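Local structure of pentalenene synthase (6Q4S) at residues L27-V30 with W31-L35; R37-D40 with G41-E44; V67-M70 with N71-S74. The protein probably converts (2E,6E)-farnesyl diphosphate into the bicyclic sesquiterpenol 7-epi-alpha-eudesmol, using magnesium and a 1,10-cyclisation. All blocks are in the same frame, centred on the assembly; numbering follows the deposited sequence.

Contact 1 of 3, residues L27-V30 with W31-L35; sequences LRWV and WEMRL
W29 and M33 are brought together by different first torsions. W29 CG is anti to the backbone N (chi1 -178°), which puts the indole on the side where M33 lies one turn on. CG of M33 lies anti to its own carbonyl carbon (chi1 -56°), and the chain then bends at both chi2 and chi3. The result is a Met-aromatic contact one turn apart, at the C-terminal end of helix 19-32, which closes in a Schellman motif. M33 CG sits over one face of the indole, 3.5 Å from the centroid of the W29 five-membered ring, and makes a CH-pi contact. The sulfur comes in more obliquely: M33 SD is 4.4 Å from the centroid of the W29 five-membered ring. L35 reaches the six-membered part of the indole, where its CD1 is 3.4 Å from W29 CZ3. W29 is buried, and its NE1 is satisfied by a hydrogen bond to E125 of helix 118-131. That helix also touches the indole through A122 and V126, while N71 and S74 of helix 63-79 touch it too.

The backbone turn explains how L35 gets there. M33 N still bonds to W29 O at 2.9 Å, as in a regular helix. R34 then takes a positive phi (66°), and L35 N folds back to V30 O at 3.0 Å. R34 N closes the inner bond to W31 O at 3.1 Å. The helix ends here, and L35 points back toward its last turn. L35 O accepts a bond from Q82, a residue of the DDXXD motif, which ties this turn to the probable metal-binding segment. W31 turns the edge of its ring to the backbone one turn earlier, with W31 CD1 3.5 Å from L27 O.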
loop_
_atom_site.group_PDB
_atom_site.type_symbol
_atom_site.label_atom_id
_atom_site.label_comp_id
_atom_site.label_asym_id
_atom_site.label_seq_id
_atom_site.Cartn_x
_atom_site.Cartn_y
_atom_site.Cartn_z
ATOM N N LEU A 27 -27.878 4.270 9.106
ATOM C CA LEU A 27 -28.570 3.148 9.736
ATOM C C LEU A 27 -29.361 2.227 8.820
ATOM O O LEU A 27 -29.448 1.010 9.094
ATOM C CB LEU A 27 -29.470 3.570 10.906
ATOM C CG LEU A 27 -28.733 4.231 12.061
ATOM C CD1 LEU A 27 -29.779 4.854 13.010
ATOM C CD2 LEU A 27 -27.838 3.215 12.742
ATOM N N ARG A 28 -29.969 2.791 7.789
ATOM C CA ARG A 28 -30.627 1.972 6.759
ATOM C C ARG A 28 -29.623 1.186 5.920
ATOM O O ARG A 28 -29.861 0.021 5.583
ATOM C CB ARG A 28 -31.443 2.895 5.860
ATOM C CG ARG A 28 -32.825 3.123 6.527
ATOM C CD ARG A 28 -33.345 4.500 6.244
ATOM N NE ARG A 28 -33.531 4.593 4.839
ATOM C CZ ARG A 28 -33.307 5.662 4.115
ATOM N NH1 ARG A 28 -32.887 6.793 4.661
ATOM N NH2 ARG A 28 -33.517 5.570 2.803
ATOM N N TRP A 29 -28.505 1.846 5.632
ATOM C CA TRP A 29 -27.405 1.208 4.889
ATOM C C TRP A 29 -26.844 -0.027 5.600
ATOM O O TRP A 29 -26.600 -1.044 4.952
ATOM C CB TRP A 29 -26.357 2.236 4.593
ATOM C CG TRP A 29 -25.137 1.748 3.772
ATOM C CD1 TRP A 29 -24.985 1.812 2.400
ATOM C CD2 TRP A 29 -23.897 1.235 4.287
ATOM N NE1 TRP A 29 -23.732 1.345 2.045
ATOM C CE2 TRP A 29 -23.034 1.016 3.175
ATOM C CE3 TRP A 29 -23.426 0.958 5.566
ATOM C CZ2 TRP A 29 -21.736 0.482 3.318
ATOM C CZ3 TRP A 29 -22.115 0.406 5.715
ATOM C CH2 TRP A 29 -21.303 0.176 4.590
ATOM N N VAL A 30 -26.628 0.022 6.913
ATOM C CA VAL A 30 -26.082 -1.166 7.578
ATOM C C VAL A 30 -26.985 -2.388 7.389
ATOM O O VAL A 30 -26.505 -3.542 7.260
ATOM C CB VAL A 30 -25.631 -1.016 9.068
ATOM C CG1 VAL A 30 -24.654 0.132 9.220
ATOM C CG2 VAL A 30 -26.768 -0.864 10.023
ATOM N N TRP A 31 -28.288 -2.164 7.381
ATOM C CA TRP A 31 -29.218 -3.259 6.967
ATOM C C TRP A 31 -29.231 -3.673 5.482
ATOM O O TRP A 31 -29.263 -4.831 5.129
ATOM C CB TRP A 31 -30.672 -2.862 7.355
ATOM C CG TRP A 31 -30.951 -3.024 8.764
ATOM C CD1 TRP A 31 -30.974 -2.052 9.731
ATOM C CD2 TRP A 31 -31.290 -4.235 9.399
ATOM N NE1 TRP A 31 -31.333 -2.605 10.946
ATOM C CE2 TRP A 31 -31.504 -3.955 10.760
ATOM C CE3 TRP A 31 -31.405 -5.547 8.966
ATOM C CZ2 TRP A 31 -31.847 -4.932 11.663
ATOM C CZ3 TRP A 31 -31.747 -6.533 9.906
ATOM C CH2 TRP A 31 -31.952 -6.220 11.212
ATOM N N GLU A 32 -29.209 -2.717 4.612
ATOM C CA GLU A 32 -29.197 -2.972 3.177
ATOM C C GLU A 32 -27.938 -3.799 2.844
ATOM O O GLU A 32 -28.011 -4.742 2.073
ATOM C CB GLU A 32 -29.123 -1.627 2.453
ATOM C CG GLU A 32 -29.106 -1.685 0.934
ATOM C CD GLU A 32 -28.617 -0.443 0.245
ATOM O OE1 GLU A 32 -28.628 0.641 0.861
ATOM O OE2 GLU A 32 -28.219 -0.546 -0.944
ATOM N N MET A 33 -26.803 -3.478 3.481
ATOM C CA MET A 33 -25.528 -4.207 3.160
ATOM C C MET A 33 -25.352 -5.460 3.988
ATOM O O MET A 33 -24.338 -6.142 3.891
ATOM C CB MET A 33 -24.342 -3.260 3.345
ATOM C CG MET A 33 -24.432 -2.001 2.535
ATOM S SD MET A 33 -24.723 -2.281 0.782
ATOM C CE MET A 33 -23.063 -2.888 0.374
ATOM N N ARG A 34 -26.331 -5.779 4.835
ATOM C CA ARG A 34 -26.371 -7.020 5.582
ATOM C C ARG A 34 -25.239 -7.132 6.599
ATOM O O ARG A 34 -24.886 -8.238 7.003
ATOM C CB ARG A 34 -26.464 -8.248 4.656
ATOM C CG ARG A 34 -27.599 -8.153 3.653
ATOM C CD ARG A 34 -27.427 -9.015 2.412
ATOM N NE ARG A 34 -28.395 -10.112 2.368
ATOM C CZ ARG A 34 -29.728 -10.004 2.169
ATOM N NH1 ARG A 34 -30.339 -8.825 1.996
ATOM N NH2 ARG A 34 -30.470 -11.113 2.147
ATOM N N LEU A 35 -24.773 -5.979 7.087
ATOM C CA LEU A 35 -23.739 -5.905 8.140
ATOM C C LEU A 35 -24.276 -6.229 9.504
ATOM O O LEU A 35 -23.523 -6.646 10.365
ATOM C CB LEU A 35 -23.080 -4.530 8.151
ATOM C CG LEU A 35 -22.386 -4.248 6.818
ATOM C CD1 LEU A 35 -21.882 -2.832 6.776
ATOM C CD2 LEU A 35 -21.236 -5.251 6.624
#

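Contact 2 of 3, residues R37-D40 with G41-E44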
loop_
_atom_site.group_PDB
_atom_site.type_symbol
_atom_site.label_atom_id
_atom_site.label_comp_id
_atom_site.label_asym_id
_atom_site.label_seq_id
_atom_site.Cartn_x
_atom_site.Cartn_y
_atom_site.Cartn_z
ATOM N N ARG A 37 -27.672 -8.393 11.184
ATOM C CA ARG A 37 -28.566 -9.513 10.807
ATOM C C ARG A 37 -29.810 -9.718 11.715
ATOM O O ARG A 37 -30.667 -10.501 11.388
ATOM C CB ARG A 37 -27.744 -10.820 10.786
ATOM C CG ARG A 37 -26.578 -10.826 9.777
ATOM C CD ARG A 37 -25.721 -12.097 9.804
ATOM N NE ARG A 37 -25.094 -12.370 11.109
ATOM C CZ ARG A 37 -23.968 -11.810 11.590
ATOM N NH1 ARG A 37 -23.272 -10.891 10.898
ATOM N NH2 ARG A 37 -23.528 -12.176 12.797
ATOM N N SER A 38 -29.867 -9.043 12.855
ATOM C CA SER A 38 -30.967 -9.161 13.797
ATOM C C SER A 38 -31.209 -7.820 14.444
ATOM O O SER A 38 -30.317 -6.964 14.523
ATOM C CB SER A 38 -30.660 -10.205 14.871
ATOM O OG SER A 38 -29.780 -9.700 15.851
ATOM N N ARG A 39 -32.431 -7.651 14.934
ATOM C CA ARG A 39 -32.815 -6.460 15.646
ATOM C C ARG A 39 -31.892 -6.177 16.844
ATOM O O ARG A 39 -31.456 -5.037 17.023
ATOM C CB ARG A 39 -34.300 -6.565 16.079
ATOM C CG ARG A 39 -34.875 -5.309 16.736
ATOM C CD ARG A 39 -34.701 -4.073 15.871
ATOM N NE ARG A 39 -35.295 -2.884 16.481
ATOM C CZ ARG A 39 -36.614 -2.636 16.570
ATOM N NH1 ARG A 39 -37.527 -3.471 16.076
ATOM N NH2 ARG A 39 -37.031 -1.515 17.114
ATOM N N ASP A 40 -31.614 -7.201 17.638
ATOM C CA ASP A 40 -30.677 -7.126 18.794
ATOM C C ASP A 40 -29.251 -6.727 18.382
ATOM O O ASP A 40 -28.611 -5.946 19.063
ATOM C CB ASP A 40 -30.547 -8.487 19.500
ATOM C CG ASP A 40 -31.799 -8.866 20.327
ATOM O OD1 ASP A 40 -32.827 -8.135 20.268
ATOM O OD2 ASP A 40 -31.741 -9.902 21.041
ATOM N N GLY A 41 -28.750 -7.303 17.299
ATOM C CA GLY A 41 -27.430 -6.925 16.803
ATOM C C GLY A 41 -27.420 -5.476 16.414
ATOM O O GLY A 41 -26.475 -4.736 16.741
ATOM N N PHE A 42 -28.501 -5.047 15.750
ATOM C CA PHE A 42 -28.636 -3.666 15.351
ATOM C C PHE A 42 -28.647 -2.734 16.536
ATOM O O PHE A 42 -27.963 -1.719 16.524
ATOM C CB PHE A 42 -29.926 -3.466 14.532
ATOM C CG PHE A 42 -30.192 -2.061 14.151
ATOM C CD1 PHE A 42 -29.354 -1.418 13.278
ATOM C CD2 PHE A 42 -31.318 -1.394 14.612
ATOM C CE1 PHE A 42 -29.599 -0.126 12.874
ATOM C CE2 PHE A 42 -31.571 -0.096 14.218
ATOM C CZ PHE A 42 -30.732 0.534 13.331
ATOM N N GLU A 43 -29.474 -3.016 17.533
ATOM C CA GLU A 43 -29.543 -2.112 18.705
ATOM C C GLU A 43 -28.183 -2.045 19.492
ATOM O O GLU A 43 -27.767 -1.002 19.935
ATOM C CB GLU A 43 -30.740 -2.489 19.595
ATOM C CG GLU A 43 -32.128 -2.356 18.904
ATOM C CD GLU A 43 -32.540 -0.917 18.496
ATOM O OE1 GLU A 43 -31.991 0.082 19.037
ATOM O OE2 GLU A 43 -33.439 -0.763 17.625
ATOM N N GLU A 44 -27.489 -3.162 19.591
ATOM C CA GLU A 44 -26.089 -3.214 20.058
ATOM C C GLU A 44 -25.193 -2.286 19.217
ATOM O O GLU A 44 -24.529 -1.422 19.768
ATOM C CB GLU A 44 -25.621 -4.680 20.012
ATOM C CG GLU A 44 -24.140 -4.954 20.232
ATOM C CD GLU A 44 -23.664 -4.753 21.671
ATOM O OE1 GLU A 44 -24.450 -4.260 22.528
ATOM O OE2 GLU A 44 -22.477 -5.101 21.940
#
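R39 and E43 form a salt bridge across the first turn of helix 39-47, which starts from an N-cap at S38. R39 NE donates to E43 OE2 at 3.0 Å. The bond is almost perfectly straight (178°), and OE2 lies in the guanidinium plane, at its edge. The carboxylate uses its anti lone pair, the one away from its other oxygen, and its plane is turned 49° from the guanidinium. The two side chains run side by side in the same direction. Each bends at chi2, and this brings their charged ends together. With an alanine in place of E43, R39 NE would probably lose its charged mate, and the guanidinium would be freer to turn at this exposed surface.

The backbone under the pair is ordinary helix: E43 N bonds to R39 O at 2.9 Å. One step out, the helix start is fixed by S38. S38 O accepts F42 N at 2.9 Å. F42 packs on helix 19-32, meeting L27, V30 and the ring of W31. D40, in the first turn, would probably interact favourably with the helix dipole. The capping bond itself is G41 N to S38 OG, 3.0 Å long.

Contact 3 of 3, residues V67-M70 with N71-S74; sequences VVLM and NWFS
The F73 ring presents its edge to L69 O, which lies in the ring plane, 3.7 Å from F73 CD2. L69 O also accepts F73 N, at 2.9 Å. A chi1 of -115°, off the staggered positions, leaves the edge of the F73 ring facing L69 O. The W72 indole meets L69 obliquely, with L69 CD2 4.0 Å from W72 CE3. Beyond the segment, W72 also meets the rings of W123 and W146.

The flat amide of N71 lies alongside V67, one turn back, with N71 ND2 3.8 Å from V67 CG1. Its OD1 accepts a hydrogen bond from H26 ND1 of helix 19-32, so this buried oxygen is satisfied. S74 folds its hydroxyl onto the backbone: S74 OG donates to N71 O at 2.6 Å. S74 N still makes the regular helix bond to M70 O.

The segment is thus a buried helix turn. It packs on helix 19-32 through N71 and S74, on helix 50-57 through M70 and F73, and on helix 118-131 through V68, L69 and W72. Such packing belongs to the all-helical terpene synthase fold, in which helix 63-79 leads directly into the DDXXD motif.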
loop_
_atom_site.group_PDB
_atom_site.type_symbol
_atom_site.label_atom_id
_atom_site.label_comp_id
_atom_site.label_asym_id
_atom_site.label_seq_id
_atom_site.Cartn_x
_atom_site.Cartn_y
_atom_site.Cartn_z
ATOM N N VAL A 67 -22.384 10.657 5.062
ATOM C CA VAL A 67 -22.952 9.316 4.991
ATOM C C VAL A 67 -21.867 8.196 4.665
ATOM O O VAL A 67 -21.834 7.197 5.330
ATOM C CB VAL A 67 -24.093 9.183 3.953
ATOM C CG1 VAL A 67 -24.647 7.752 4.024
ATOM C CG2 VAL A 67 -25.240 10.162 4.295
ATOM N N VAL A 68 -21.047 8.450 3.661
ATOM C CA VAL A 68 -19.980 7.539 3.226
ATOM C C VAL A 68 -19.016 7.339 4.410
ATOM O O VAL A 68 -18.640 6.211 4.714
ATOM C CB VAL A 68 -19.257 8.154 2.023
ATOM C CG1 VAL A 68 -17.950 7.394 1.677
ATOM C CG2 VAL A 68 -20.174 8.151 0.822
ATOM N N LEU A 69 -18.679 8.424 5.107
ATOM C CA LEU A 69 -17.796 8.332 6.284
ATOM C C LEU A 69 -18.357 7.500 7.428
ATOM O O LEU A 69 -17.639 6.669 7.993
ATOM C CB LEU A 69 -17.270 9.685 6.712
ATOM C CG LEU A 69 -16.344 10.371 5.722
ATOM C CD1 LEU A 69 -16.394 11.873 5.925
ATOM C CD2 LEU A 69 -14.885 9.860 5.688
ATOM N N MET A 70 -19.636 7.649 7.751
ATOM C CA MET A 70 -20.258 6.823 8.734
ATOM C C MET A 70 -20.296 5.375 8.283
ATOM O O MET A 70 -20.101 4.450 9.086
ATOM C CB MET A 70 -21.673 7.256 9.058
ATOM C CG MET A 70 -21.729 8.692 9.620
ATOM S SD MET A 70 -23.455 9.129 9.951
ATOM C CE MET A 70 -23.091 10.644 10.857
ATOM N N ASN A 71 -20.595 5.162 6.998
ATOM C CA ASN A 71 -20.652 3.818 6.523
ATOM C C ASN A 71 -19.224 3.127 6.748
ATOM O O ASN A 71 -19.120 2.004 7.266
ATOM C CB ASN A 71 -21.090 3.786 5.040
ATOM C CG ASN A 71 -22.528 4.255 4.825
ATOM O OD1 ASN A 71 -23.358 4.273 5.745
ATOM N ND2 ASN A 71 -22.850 4.489 3.561
ATOM N N TRP A 72 -18.209 3.785 6.279
ATOM C CA TRP A 72 -16.825 3.352 6.502
ATOM C C TRP A 72 -16.472 3.083 7.962
ATOM O O TRP A 72 -16.053 1.988 8.306
ATOM C CB TRP A 72 -15.928 4.401 6.002
ATOM C CG TRP A 72 -14.509 4.090 6.088
ATOM C CD1 TRP A 72 -13.890 2.916 5.809
ATOM C CD2 TRP A 72 -13.520 4.987 6.472
ATOM N NE1 TRP A 72 -12.536 3.031 5.986
ATOM C CE2 TRP A 72 -12.278 4.296 6.421
ATOM C CE3 TRP A 72 -13.542 6.310 6.898
ATOM C CZ2 TRP A 72 -11.074 4.932 6.682
ATOM C CZ3 TRP A 72 -12.382 6.917 7.192
ATOM C CH2 TRP A 72 -11.148 6.239 7.088
ATOM N N PHE A 73 -16.721 4.073 8.813
ATOM C CA PHE A 73 -16.615 3.907 10.237
ATOM C C PHE A 73 -17.216 2.589 10.719
ATOM O O PHE A 73 -16.626 1.930 11.539
ATOM C CB PHE A 73 -17.341 5.025 10.979
ATOM C CG PHE A 73 -16.475 5.910 11.782
ATOM C CD1 PHE A 73 -16.282 5.658 13.113
ATOM C CD2 PHE A 73 -15.942 7.070 11.246
ATOM C CE1 PHE A 73 -15.516 6.501 13.886
ATOM C CE2 PHE A 73 -15.210 7.962 12.032
ATOM C CZ PHE A 73 -14.978 7.662 13.331
ATOM N N SER A 74 -18.413 2.242 10.265
ATOM C CA SER A 74 -19.033 1.067 10.732
ATOM C C SER A 74 -18.260 -0.225 10.368
ATOM O O SER A 74 -18.403 -1.211 11.105
ATOM C CB SER A 74 -20.505 0.939 10.257
ATOM O OG SER A 74 -20.616 0.658 8.878
#

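In the fold
The three contacts come in series along the chain: contact 1 ends helix 19-32, contact 2 starts helix 39-47, and contact 3 lies within helix 63-79. All are on the same side of the chain's centre. Contact 1 is the hub. Its centre is about 11 Å from that of each of the others, and it touches both. Helix 19-32 thus packs against both helix 39-47 and helix 63-79 through aromatic side chains. Contacts 2 and 3 are about 18 Å apart between centres and do not touch. Contact 2 is at the surface and contact 3 is buried. Side chains of all three come within about 9 to 11 Å of that of D80, a probable magnesium ligand.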